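Local coordinates for succinate-semialdehyde dehydrogenase (Streptococcus pyogenes MGAS1882, PDB 4OGD), which probably oxidises succinic semialdehyde to succinate with NADP+ as the cofactor, as a member of the aldehyde dehydrogenase family, at residues Val271-Tyr276 / Ile368-Ser373; Ile237-Ala242 / Gly390-Ser395; Asp233-Ile238 / Ser266-Val271; His324-Val329 / Ala348-Asp353. One frame throughout, in Å; residues are numbered along the deposited sequence.

Contact 1: residues Val271-Tyr276 / Ile368-Ser373; sequences VLDKDY and IYKVSS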
loop_
_atom_site.group_PDB
_atom_site.type_symbol
_atom_site.label_atom_id
_atom_site.label_comp_id
_atom_site.label_asym_id
_atom_site.label_seq_id
_atom_site.Cartn_x
_atom_site.Cartn_y
_atom_site.Cartn_z
ATOM N N VAL A 271 20.217 19.872 -19.536
ATOM C CA VAL A 271 20.297 20.721 -20.722
ATOM C C VAL A 271 21.294 20.156 -21.733
ATOM O O VAL A 271 22.342 19.628 -21.363
ATOM C CB VAL A 271 20.652 22.178 -20.330
ATOM C CG1 VAL A 271 22.029 22.255 -19.713
ATOM C CG2 VAL A 271 20.571 23.092 -21.528
ATOM N N LEU A 272 20.943 20.241 -23.011
ATOM C CA LEU A 272 21.810 19.759 -24.079
ATOM C C LEU A 272 23.048 20.654 -24.236
ATOM O O LEU A 272 22.984 21.855 -23.977
ATOM C CB LEU A 272 21.008 19.655 -25.381
ATOM C CG LEU A 272 19.877 18.632 -25.274
ATOM C CD1 LEU A 272 18.784 18.866 -26.294
ATOM C CD2 LEU A 272 20.442 17.237 -25.440
ATOM N N ASP A 273 24.169 20.061 -24.649
ATOM C CA ASP A 273 25.444 20.779 -24.754
ATOM C C ASP A 273 25.322 22.099 -25.519
ATOM O O ASP A 273 25.857 23.127 -25.099
ATOM C CB ASP A 273 26.496 19.885 -25.423
ATOM C CG ASP A 273 27.846 20.563 -25.537
ATOM O OD1 ASP A 273 28.600 20.554 -24.542
ATOM O OD2 ASP A 273 28.155 21.108 -26.619
ATOM N N LYS A 274 24.595 22.049 -26.633
ATOM C CA LYS A 274 24.344 23.199 -27.499
ATOM C C LYS A 274 23.731 24.370 -26.734
ATOM O O LYS A 274 24.015 25.546 -27.023
ATOM C CB LYS A 274 23.384 22.755 -28.612
ATOM C CG LYS A 274 22.960 23.832 -29.586
ATOM C CD LYS A 274 22.053 23.248 -30.662
ATOM C CE LYS A 274 21.801 24.254 -31.779
ATOM N NZ LYS A 274 21.581 23.550 -33.071
ATOM N N ASP A 275 22.901 24.042 -25.748
ATOM C CA ASP A 275 22.110 25.037 -25.028
ATOM C C ASP A 275 22.697 25.396 -23.668
ATOM O O ASP A 275 22.139 26.225 -22.939
ATOM C CB ASP A 275 20.689 24.506 -24.808
ATOM C CG ASP A 275 19.945 24.255 -26.103
ATOM O OD1 ASP A 275 20.086 25.051 -27.059
ATOM O OD2 ASP A 275 19.209 23.249 -26.165
ATOM N N TYR A 276 23.814 24.772 -23.317
ATOM C CA TYR A 276 24.320 24.863 -21.948
ATOM C C TYR A 276 24.720 26.277 -21.511
ATOM O O TYR A 276 24.280 26.753 -20.461
ATOM C CB TYR A 276 25.478 23.880 -21.750
ATOM C CG TYR A 276 26.157 23.983 -20.412
ATOM C CD1 TYR A 276 25.601 23.391 -19.279
ATOM C CD2 TYR A 276 27.359 24.665 -20.274
ATOM C CE1 TYR A 276 26.227 23.478 -18.057
ATOM C CE2 TYR A 276 27.989 24.757 -19.059
ATOM C CZ TYR A 276 27.420 24.162 -17.953
ATOM O OH TYR A 276 28.057 24.257 -16.737
ATOM N N ILE A 368 22.737 22.597 -12.744
ATOM C CA ILE A 368 22.691 22.388 -14.178
ATOM C C ILE A 368 23.495 21.152 -14.568
ATOM O O ILE A 368 24.699 21.086 -14.323
ATOM C CB ILE A 368 23.190 23.629 -14.950
ATOM C CG1 ILE A 368 22.401 24.863 -14.517
ATOM C CG2 ILE A 368 23.006 23.417 -16.431
ATOM C CD1 ILE A 368 22.989 26.181 -15.046
ATOM N N TYR A 369 22.805 20.176 -15.156
ATOM C CA TYR A 369 23.426 18.943 -15.638
ATOM C C TYR A 369 23.521 19.006 -17.156
ATOM O O TYR A 369 22.493 19.029 -17.837
ATOM C CB TYR A 369 22.569 17.729 -15.264
ATOM C CG TYR A 369 22.568 17.353 -13.797
ATOM C CD1 TYR A 369 23.032 16.111 -13.383
ATOM C CD2 TYR A 369 22.083 18.227 -12.830
ATOM C CE1 TYR A 369 23.027 15.753 -12.050
ATOM C CE2 TYR A 369 22.074 17.881 -11.482
ATOM C CZ TYR A 369 22.549 16.641 -11.099
ATOM O OH TYR A 369 22.533 16.269 -9.765
ATOM N N LYS A 370 24.741 19.021 -17.697
ATOM C CA LYS A 370 24.900 19.058 -19.152
ATOM C C LYS A 370 24.913 17.651 -19.736
ATOM O O LYS A 370 25.587 16.768 -19.213
ATOM C CB LYS A 370 26.185 19.790 -19.547
ATOM C CG LYS A 370 26.319 20.006 -21.054
ATOM C CD LYS A 370 27.626 20.729 -21.407
ATOM C CE LYS A 370 28.827 19.806 -21.253
ATOM N NZ LYS A 370 28.991 18.901 -22.433
ATOM N N VAL A 371 24.140 17.432 -20.796
ATOM C CA VAL A 371 24.154 16.137 -21.487
ATOM C C VAL A 371 24.375 16.297 -22.994
ATOM O O VAL A 371 24.247 17.401 -23.536
ATOM C CB VAL A 371 22.870 15.313 -21.208
ATOM C CG1 VAL A 371 22.749 15.052 -19.723
ATOM C CG2 VAL A 371 21.623 16.020 -21.735
ATOM N N SER A 372 24.713 15.200 -23.668
ATOM C CA SER A 372 25.079 15.272 -25.082
ATOM C C SER A 372 23.965 14.902 -26.051
ATOM O O SER A 372 24.121 15.049 -27.268
ATOM C CB SER A 372 26.316 14.408 -25.363
ATOM O OG SER A 372 27.474 15.009 -24.818
ATOM N N SER A 373 22.840 14.434 -25.526
ATOM C CA SER A 373 21.798 13.884 -26.381
ATOM C C SER A 373 20.522 13.727 -25.574
ATOM O O SER A 373 20.550 13.779 -24.347
ATOM C CB SER A 373 22.228 12.524 -26.925
ATOM O OG SER A 373 22.416 11.594 -25.866
#

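Contact 2: residues Ile237-Ala242 / Gly390-Ser395; sequences IILDDA and GTIFSS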
loop_
_atom_site.group_PDB
_atom_site.type_symbol
_atom_site.label_atom_id
_atom_site.label_comp_id
_atom_site.label_asym_id
_atom_site.label_seq_id
_atom_site.Cartn_x
_atom_site.Cartn_y
_atom_site.Cartn_z
ATOM N N ILE A 237 13.790 18.730 -17.901
ATOM C CA ILE A 237 14.547 18.371 -19.103
ATOM C C ILE A 237 14.192 19.292 -20.266
ATOM O O ILE A 237 13.037 19.351 -20.701
ATOM C CB ILE A 237 14.264 16.923 -19.521
ATOM C CG1 ILE A 237 14.427 15.969 -18.331
ATOM C CG2 ILE A 237 15.181 16.514 -20.672
ATOM C CD1 ILE A 237 14.051 14.526 -18.650
ATOM N N ILE A 238 15.191 20.017 -20.757
ATOM C CA ILE A 238 14.994 20.969 -21.843
ATOM C C ILE A 238 15.355 20.312 -23.174
ATOM O O ILE A 238 16.534 20.114 -23.475
ATOM C CB ILE A 238 15.845 22.228 -21.611
ATOM C CG1 ILE A 238 15.517 22.835 -20.246
ATOM C CG2 ILE A 238 15.623 23.255 -22.718
ATOM C CD1 ILE A 238 16.391 24.000 -19.888
ATOM N N LEU A 239 14.340 19.952 -23.955
ATOM C CA LEU A 239 14.568 19.255 -25.222
ATOM C C LEU A 239 15.040 20.199 -26.319
ATOM O O LEU A 239 15.035 21.430 -26.159
ATOM C CB LEU A 239 13.310 18.503 -25.674
ATOM C CG LEU A 239 12.776 17.469 -24.682
ATOM C CD1 LEU A 239 11.684 16.624 -25.311
ATOM C CD2 LEU A 239 13.910 16.592 -24.195
ATOM N N ASP A 240 15.451 19.611 -27.439
ATOM C CA ASP A 240 16.033 20.381 -28.536
ATOM C C ASP A 240 15.051 21.325 -29.231
ATOM O O ASP A 240 15.456 22.186 -30.017
ATOM C CB ASP A 240 16.721 19.446 -29.550
ATOM C CG ASP A 240 15.772 18.426 -30.174
ATOM O OD1 ASP A 240 14.552 18.461 -29.912
ATOM O OD2 ASP A 240 16.252 17.573 -30.950
ATOM N N ASP A 241 13.762 21.166 -28.940
ATOM C CA ASP A 241 12.726 22.016 -29.529
ATOM C C ASP A 241 11.967 22.827 -28.475
ATOM O O ASP A 241 10.824 23.233 -28.695
ATOM C CB ASP A 241 11.750 21.187 -30.372
ATOM C CG ASP A 241 11.140 20.034 -29.601
ATOM O OD1 ASP A 241 11.333 19.975 -28.366
ATOM O OD2 ASP A 241 10.462 19.184 -30.228
ATOM N N ALA A 242 12.604 23.054 -27.330
ATOM C CA ALA A 242 12.006 23.860 -26.266
ATOM C C ALA A 242 11.711 25.281 -26.734
ATOM O O ALA A 242 12.464 25.846 -27.527
ATOM C CB ALA A 242 12.912 23.894 -25.048
ATOM N N GLY A 390 8.936 16.102 -12.154
ATOM C CA GLY A 390 9.817 16.374 -13.276
ATOM C C GLY A 390 9.100 17.166 -14.340
ATOM O O GLY A 390 7.876 17.255 -14.338
ATOM N N THR A 391 9.875 17.746 -15.253
ATOM C CA THR A 391 9.328 18.585 -16.308
ATOM C C THR A 391 9.934 18.196 -17.634
ATOM O O THR A 391 11.123 17.893 -17.697
ATOM C CB THR A 391 9.656 20.058 -16.034
ATOM O OG1 THR A 391 8.903 20.507 -14.901
ATOM C CG2 THR A 391 9.339 20.952 -17.247
ATOM N N ILE A 392 9.117 18.170 -18.681
ATOM C CA ILE A 392 9.645 18.059 -20.036
ATOM C C ILE A 392 9.297 19.342 -20.779
ATOM O O ILE A 392 8.117 19.702 -20.883
ATOM C CB ILE A 392 9.057 16.862 -20.811
ATOM C CG1 ILE A 392 9.204 15.548 -20.036
ATOM C CG2 ILE A 392 9.703 16.774 -22.194
ATOM C CD1 ILE A 392 10.631 15.177 -19.695
ATOM N N PHE A 393 10.324 20.037 -21.268
ATOM C CA PHE A 393 10.134 21.273 -22.018
ATOM C C PHE A 393 10.364 21.037 -23.504
ATOM O O PHE A 393 11.486 20.756 -23.940
ATOM C CB PHE A 393 11.040 22.392 -21.486
ATOM C CG PHE A 393 10.293 23.645 -21.175
ATOM C CD1 PHE A 393 10.043 24.580 -22.169
ATOM C CD2 PHE A 393 9.789 23.866 -19.904
ATOM C CE1 PHE A 393 9.335 25.725 -21.893
ATOM C CE2 PHE A 393 9.079 25.008 -19.622
ATOM C CZ PHE A 393 8.846 25.939 -20.623
ATOM N N SER A 394 9.280 21.136 -24.269
ATOM C CA SER A 394 9.291 20.851 -25.697
ATOM C C SER A 394 8.099 21.508 -26.381
ATOM O O SER A 394 6.975 21.447 -25.877
ATOM C CB SER A 394 9.244 19.341 -25.938
ATOM O OG SER A 394 9.076 19.056 -27.323
ATOM N N SER A 395 8.336 22.126 -27.536
ATOM C CA SER A 395 7.248 22.777 -28.266
ATOM C C SER A 395 6.433 21.793 -29.100
ATOM O O SER A 395 5.440 22.172 -29.722
ATOM C CB SER A 395 7.784 23.896 -29.159
ATOM O OG SER A 395 8.651 23.373 -30.147
#

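Contact 3: residues Asp233-Ile238 / Ser266-Val271; sequences DDAFII and SKRFIV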
loop_
_atom_site.group_PDB
_atom_site.type_symbol
_atom_site.label_atom_id
_atom_site.label_comp_id
_atom_site.label_asym_id
_atom_site.label_seq_id
_atom_site.Cartn_x
_atom_site.Cartn_y
_atom_site.Cartn_z
ATOM N N ASP A 233 14.129 14.636 -6.520
ATOM C CA ASP A 233 15.245 15.352 -7.120
ATOM C C ASP A 233 14.891 15.507 -8.591
ATOM O O ASP A 233 15.587 14.998 -9.483
ATOM C CB ASP A 233 16.559 14.577 -6.934
ATOM C CG ASP A 233 17.778 15.469 -7.034
ATOM O OD1 ASP A 233 17.630 16.689 -6.831
ATOM O OD2 ASP A 233 18.889 14.951 -7.297
ATOM N N ASP A 234 13.777 16.201 -8.828
ATOM C CA ASP A 234 13.095 16.163 -10.115
ATOM C C ASP A 234 13.945 16.700 -11.251
ATOM O O ASP A 234 14.581 17.749 -11.127
ATOM C CB ASP A 234 11.788 16.959 -10.060
ATOM C CG ASP A 234 10.742 16.331 -9.150
ATOM O OD1 ASP A 234 10.944 15.205 -8.636
ATOM O OD2 ASP A 234 9.687 16.970 -8.977
ATOM N N ALA A 235 13.939 15.979 -12.365
ATOM C CA ALA A 235 14.632 16.441 -13.564
ATOM C C ALA A 235 13.709 17.319 -14.416
ATOM O O ALA A 235 12.598 16.908 -14.777
ATOM C CB ALA A 235 15.132 15.261 -14.364
ATOM N N PHE A 236 14.190 18.522 -14.731
ATOM C CA PHE A 236 13.515 19.476 -15.600
ATOM C C PHE A 236 14.333 19.410 -16.889
ATOM O O PHE A 236 15.449 19.929 -16.945
ATOM C CB PHE A 236 13.585 20.859 -14.920
ATOM C CG PHE A 236 12.854 21.984 -15.640
ATOM C CD1 PHE A 236 13.281 22.449 -16.876
ATOM C CD2 PHE A 236 11.793 22.642 -15.015
ATOM C CE1 PHE A 236 12.632 23.515 -17.508
ATOM C CE2 PHE A 236 11.139 23.707 -15.630
ATOM C CZ PHE A 236 11.555 24.149 -16.875
ATOM N N ILE A 237 13.790 18.730 -17.901
ATOM C CA ILE A 237 14.547 18.371 -19.103
ATOM C C ILE A 237 14.192 19.292 -20.266
ATOM O O ILE A 237 13.037 19.351 -20.701
ATOM C CB ILE A 237 14.264 16.923 -19.521
ATOM C CG1 ILE A 237 14.427 15.969 -18.331
ATOM C CG2 ILE A 237 15.181 16.514 -20.672
ATOM C CD1 ILE A 237 14.051 14.526 -18.650
ATOM N N ILE A 238 15.191 20.017 -20.757
ATOM C CA ILE A 238 14.994 20.969 -21.843
ATOM C C ILE A 238 15.355 20.312 -23.174
ATOM O O ILE A 238 16.534 20.114 -23.475
ATOM C CB ILE A 238 15.845 22.228 -21.611
ATOM C CG1 ILE A 238 15.517 22.835 -20.246
ATOM C CG2 ILE A 238 15.623 23.255 -22.718
ATOM C CD1 ILE A 238 16.391 24.000 -19.888
ATOM N N SER A 266 12.107 21.948 -9.090
ATOM C CA SER A 266 12.845 21.531 -10.280
ATOM C C SER A 266 14.343 21.512 -9.988
ATOM O O SER A 266 15.064 22.442 -10.344
ATOM C CB SER A 266 12.521 22.470 -11.441
ATOM O OG SER A 266 11.128 22.412 -11.729
ATOM N N LYS A 267 14.807 20.442 -9.347
ATOM C CA LYS A 267 16.126 20.455 -8.720
ATOM C C LYS A 267 17.277 20.139 -9.662
ATOM O O LYS A 267 18.395 20.604 -9.449
ATOM C CB LYS A 267 16.161 19.528 -7.499
ATOM C CG LYS A 267 15.089 19.852 -6.481
ATOM C CD LYS A 267 15.449 19.329 -5.098
ATOM C CE LYS A 267 14.343 19.655 -4.075
ATOM N NZ LYS A 267 13.261 18.601 -4.046
ATOM N N ARG A 268 17.017 19.345 -10.692
ATOM C CA ARG A 268 18.067 19.029 -11.670
ATOM C C ARG A 268 17.644 19.494 -13.049
ATOM O O ARG A 268 16.819 18.857 -13.696
ATOM C CB ARG A 268 18.370 17.519 -11.708
ATOM C CG ARG A 268 18.898 16.925 -10.398
ATOM C CD ARG A 268 19.207 15.424 -10.556
ATOM N NE ARG A 268 17.972 14.670 -10.761
ATOM C CZ ARG A 268 17.849 13.626 -11.572
ATOM N NH1 ARG A 268 18.892 13.179 -12.266
ATOM N NH2 ARG A 268 16.673 13.033 -11.694
ATOM N N PHE A 269 18.212 20.605 -13.504
ATOM C CA PHE A 269 17.972 21.043 -14.862
ATOM C C PHE A 269 18.879 20.256 -15.782
ATOM O O PHE A 269 20.090 20.249 -15.595
ATOM C CB PHE A 269 18.257 22.537 -15.000
ATOM C CG PHE A 269 17.243 23.409 -14.313
ATOM C CD1 PHE A 269 15.969 23.561 -14.848
ATOM C CD2 PHE A 269 17.559 24.073 -13.134
ATOM C CE1 PHE A 269 15.022 24.371 -14.224
ATOM C CE2 PHE A 269 16.605 24.886 -12.496
ATOM C CZ PHE A 269 15.341 25.032 -13.047
ATOM N N ILE A 270 18.295 19.574 -16.756
ATOM C CA ILE A 270 19.084 18.776 -17.683
ATOM C C ILE A 270 19.049 19.453 -19.053
ATOM O O ILE A 270 17.982 19.622 -19.637
ATOM C CB ILE A 270 18.552 17.340 -17.727
ATOM C CG1 ILE A 270 18.655 16.720 -16.325
ATOM C CG2 ILE A 270 19.337 16.502 -18.715
ATOM C CD1 ILE A 270 18.175 15.279 -16.260
ATOM N N VAL A 271 20.217 19.872 -19.536
ATOM C CA VAL A 271 20.297 20.721 -20.722
ATOM C C VAL A 271 21.294 20.156 -21.733
ATOM O O VAL A 271 22.342 19.628 -21.363
ATOM C CB VAL A 271 20.652 22.178 -20.330
ATOM C CG1 VAL A 271 22.029 22.255 -19.713
ATOM C CG2 VAL A 271 20.571 23.092 -21.528
HETATM O O HOH W 1 12.346 17.665 -6.686
#

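Contact 4: residues His324-Val329 / Ala348-Asp353; sequences HGAELV and AGLTKD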
loop_
_atom_site.group_PDB
_atom_site.type_symbol
_atom_site.label_atom_id
_atom_site.label_comp_id
_atom_site.label_asym_id
_atom_site.label_seq_id
_atom_site.Cartn_x
_atom_site.Cartn_y
_atom_site.Cartn_z
ATOM N N HIS A 324 33.819 18.810 -3.652
ATOM C CA HIS A 324 33.964 17.632 -4.496
ATOM C C HIS A 324 34.019 17.955 -5.985
ATOM O O HIS A 324 33.804 17.077 -6.823
ATOM C CB HIS A 324 32.864 16.613 -4.190
ATOM C CG HIS A 324 33.067 15.893 -2.896
ATOM N ND1 HIS A 324 33.629 14.632 -2.824
ATOM C CD2 HIS A 324 32.811 16.260 -1.619
ATOM C CE1 HIS A 324 33.695 14.254 -1.562
ATOM N NE2 HIS A 324 33.205 15.225 -0.807
ATOM N N GLY A 325 34.292 19.218 -6.309
ATOM C CA GLY A 325 34.640 19.608 -7.668
ATOM C C GLY A 325 33.588 20.300 -8.520
ATOM O O GLY A 325 33.806 20.530 -9.709
ATOM N N ALA A 326 32.445 20.633 -7.931
ATOM C CA ALA A 326 31.401 21.316 -8.682
ATOM C C ALA A 326 31.781 22.771 -8.931
ATOM O O ALA A 326 32.616 23.336 -8.219
ATOM C CB ALA A 326 30.067 21.232 -7.942
ATOM N N GLU A 327 31.157 23.379 -9.933
ATOM C CA GLU A 327 31.421 24.775 -10.259
ATOM C C GLU A 327 30.372 25.691 -9.640
ATOM O O GLU A 327 29.170 25.449 -9.786
ATOM C CB GLU A 327 31.450 24.980 -11.780
ATOM C CG GLU A 327 31.608 26.445 -12.182
ATOM C CD GLU A 327 31.521 26.672 -13.679
ATOM O OE1 GLU A 327 31.199 25.720 -14.426
ATOM O OE2 GLU A 327 31.781 27.815 -14.116
ATOM N N LEU A 328 30.823 26.739 -8.950
ATOM C CA LEU A 328 29.910 27.769 -8.464
ATOM C C LEU A 328 29.617 28.741 -9.595
ATOM O O LEU A 328 30.468 29.547 -9.981
ATOM C CB LEU A 328 30.477 28.507 -7.247
ATOM C CG LEU A 328 29.528 29.534 -6.607
ATOM C CD1 LEU A 328 28.255 28.871 -6.094
ATOM C CD2 LEU A 328 30.207 30.285 -5.476
ATOM N N VAL A 329 28.409 28.645 -10.137
ATOM C CA VAL A 329 28.001 29.453 -11.279
ATOM C C VAL A 329 27.498 30.823 -10.838
ATOM O O VAL A 329 27.807 31.845 -11.459
ATOM C CB VAL A 329 26.912 28.728 -12.096
ATOM C CG1 VAL A 329 26.296 29.648 -13.135
ATOM C CG2 VAL A 329 27.480 27.470 -12.753
ATOM N N ALA A 348 27.065 23.792 -11.088
ATOM C CA ALA A 348 27.122 22.939 -12.265
ATOM C C ALA A 348 28.338 22.033 -12.130
ATOM O O ALA A 348 28.988 22.015 -11.083
ATOM C CB ALA A 348 27.198 23.784 -13.534
ATOM N N GLY A 349 28.642 21.272 -13.175
ATOM C CA GLY A 349 29.791 20.383 -13.148
ATOM C C GLY A 349 29.757 19.287 -12.092
ATOM O O GLY A 349 30.805 18.887 -11.581
ATOM N N LEU A 350 28.566 18.799 -11.754
ATOM C CA LEU A 350 28.463 17.658 -10.857
ATOM C C LEU A 350 28.820 16.376 -11.607
ATOM O O LEU A 350 28.255 16.089 -12.661
ATOM C CB LEU A 350 27.048 17.543 -10.275
ATOM C CG LEU A 350 26.615 18.648 -9.302
ATOM C CD1 LEU A 350 25.096 18.669 -9.160
ATOM C CD2 LEU A 350 27.261 18.470 -7.936
ATOM N N THR A 351 29.763 15.616 -11.060
ATOM C CA THR A 351 30.087 14.295 -11.585
ATOM C C THR A 351 29.528 13.231 -10.646
ATOM O O THR A 351 29.133 13.532 -9.516
ATOM C CB THR A 351 31.615 14.109 -11.752
ATOM O OG1 THR A 351 32.258 14.213 -10.476
ATOM C CG2 THR A 351 32.173 15.171 -12.672
ATOM N N LYS A 352 29.506 11.987 -11.104
ATOM C CA LYS A 352 28.862 10.917 -10.343
ATOM C C LYS A 352 29.530 10.601 -9.009
ATOM O O LYS A 352 28.890 10.065 -8.101
ATOM C CB LYS A 352 28.753 9.657 -11.186
ATOM C CG LYS A 352 27.769 9.784 -12.314
ATOM C CD LYS A 352 27.717 8.499 -13.099
ATOM C CE LYS A 352 26.826 8.629 -14.304
ATOM N NZ LYS A 352 26.845 7.367 -15.098
ATOM N N ASP A 353 30.809 10.934 -8.888
ATOM C CA ASP A 353 31.534 10.698 -7.647
ATOM C C ASP A 353 31.343 11.843 -6.662
ATOM O O ASP A 353 31.833 11.788 -5.534
ATOM C CB ASP A 353 33.018 10.493 -7.938
ATOM C CG ASP A 353 33.506 11.370 -9.063
ATOM O OD1 ASP A 353 34.170 10.838 -9.981
ATOM O OD2 ASP A 353 33.215 12.585 -9.039
HETATM O O HOH W 2 31.705 17.368 -9.367
HETATM O O HOH W 3 34.103 16.267 -9.798
#

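Contact 1: residues Val271-Tyr276 / Ile368-Ser373
Val271 and Leu272 run parallel to Lys370 and Val371 as neighbouring strands, joined by two straight backbone bonds, Val271 N to Tyr369 O at 3.0 Å and Val371 N to Val271 O at 2.9 Å; a weak, bent third from Asp273 N to Val371 O follows where the first strand ends. On the face that carries Val271 and Lys370, Tyr276, from the first turn of helix 276-288, lies back over the neighbouring strand. The Lys370 and Tyr276 side chains cross at about a right angle, with Lys370 CD over one ring face, 4.1 Å from the Tyr276 centroid in a CH-pi contact. Ile368 CG2 fits between two partners, 3.6 Å from Tyr276 CE1 and the same distance from Val271 CG1. Bends at chi3 (73°) and chi4 (80°) carry Lys370 NZ from the ring to Asp273 OD1 at 2.7 Å. The ammonium meets that oxygen on its anti side, 20° out of the carboxylate plane, in a salt bridge at the protein surface. On the other face Leu272 CD2 lies 4.1 Å from Val371 CG2 and 3.5 Å from Ser373 C, just where Ser373 OG caps helix 374-382 through Glu376 N. One lysine thus serves twice, its methylenes packing on an aromatic face and its charge, probably moderated by solvent, pairing with the aspartate where the strand gives way to a turn.

Contact 2: residues Ile237-Ala242 / Gly390-Ser395
A parallel strand pair, 235-238 beside 391-393, in the open alpha/beta sheet of what is, from the aldehyde dehydrogenase fold, the catalytic domain continues here into the loops that follow both strands. Ile237 N donates to Thr391 O and Phe393 N to Ile237 O, and Leu239 N reaches Phe393 O at 3.0 Å, in its carbonyl plane, after strand 235-238 has ended. Ile237 and Ile392 lie side by side on one face with their CD1 methyls 3.6 Å apart; Ile237 also packs on Ala377 and Ala381 of helix 374-382. Leu239, which touches helix 397-406, crosses Ile392 obliquely, its CD1 3.7 Å from both Ile392 CG2 and Ser394 CB. Phe393 lies on the other face with Ile238, where it packs on Leu247 and Val250 of helix 244-256; Ala242 CB approaches its ring edge. A type I beta turn from Leu239 to Ala242 presents Asp241 to the two serines and leads on to helix 244-256, as the loop through Ser394 and Ser395 does to helix 397-406. Asp241 O accepts twice from Ser395: OG comes at 2.6 Å in the carbonyl plane, while N, at 3.0 Å, stands well above it. Ser394 OG, placed anti to its own backbone N (chi1 172°), gives its proton to Asp241 OD1 at 2.7 Å, 35° out of the carboxylate plane. Asp241 OD2 is bonded to His399 ND1, which limits rotation of the aspartate.

Contact 3: residues Asp233-Ile238 / Ser266-Val271
Phe236, with CG anti to its backbone N (chi1 -176°), and Phe269, with CG beside its own N (chi1 -71°), turn their rings together on one face of the sheet. The pair is edge-to-face, with centroids 5.0 Å apart and planes at 62°: Phe269 CE1 stands over the Phe236 face, offset toward the rim. Ser266 OG comes to the Phe236 ring edge. On the opposite face Arg268 directs NE to Asp233 O at 2.7 Å, almost in the guanidinium plane; NH2 adds a weak bond to the same oxygen. Asp233 OD2 lies 3.6 Å from Arg268 NE but well out of that plane, a salt bridge probably through charge alone. Ala235 CB lies over a guanidinium face and touches Ile270 CD1 at 3.6 Å. Between these layers the backbones pair in parallel through Phe236 N to Arg268 O and Ile270 N to Phe236 O. A water accepts from both Asp234 N and Lys267 NZ, which also forms a salt bridge with Glu360. Helix 244-256 connects the strands in a beta-alpha-beta unit and packs on the phenylalanine face through Leu247 and Leu251; across the sheet Arg268 NH1 and NH2 bond Val380 O and Ala381 O of helix 374-382.

Contact 4: residues His324-Val329 / Ala348-Asp353
Glu327 and Ala348 form an antiparallel hydrogen-bonded pair at the edge of the seven-stranded sheet. Glu327 N donates to Ala348 O at 2.8 Å, arriving well above the carbonyl plane, whereas the return bond, Ala348 N to Glu327 O at 3.0 Å, lies in it. Small apolar groups surround the pair: Val329 CG2 meets Ala348 CB at 3.8 Å, and Ala326 CB lies between Ala348 O and Leu350 CD2. Val329 has CG1 anti to the backbone N (chi1 170°), which puts the CG2 methyl against the alanine. Farther out, Leu350 reaches across to Glu367 and Tyr369 of strand 365-371, while Ala348 packs on Tyr276 of helix 276-288. Strand 327-330 is led in by a Schellman motif: Gly325, with positive phi, ends helix 308-323, where Ala326 N bonds Ala321 O and Gly325 N bonds Leu322 O. The pairing carries on through Val329 and Ile346; at its other end Gly349, also at positive phi, turns the chain away, and water takes over. One water donates to Gly349 O at 2.8 Å and accepts from Thr351 N, with a weak bond to His324 O; a second donates to both His324 O, at 3.1 Å, and Thr351 OG1, at 2.8 Å.

Overall arrangement
All four contacts belong to one mixed sheet, that of the probable catalytic domain of the aldehyde dehydrogenase fold, separate from the Rossmann sheet that binds the cofactor; none of them includes a cofactor atom. Contact 3 occupies the middle; it shares Val271 with contact 1 and Ile237 and Ile238 with contact 2, and their centres lie about 11 Å and 10 Å from its own. Contacts 1 and 2 also touch at the strand ends, Leu272 CD1 reaching Asp240 N at 3.6 Å. Contact 4, at the edge, meets contact 1 through Tyr276 OH and Ala348 CB, 3.3 Å apart. Phe393 CD2 of contact 2 packs 3.5 Å from Phe236 CZ of contact 3.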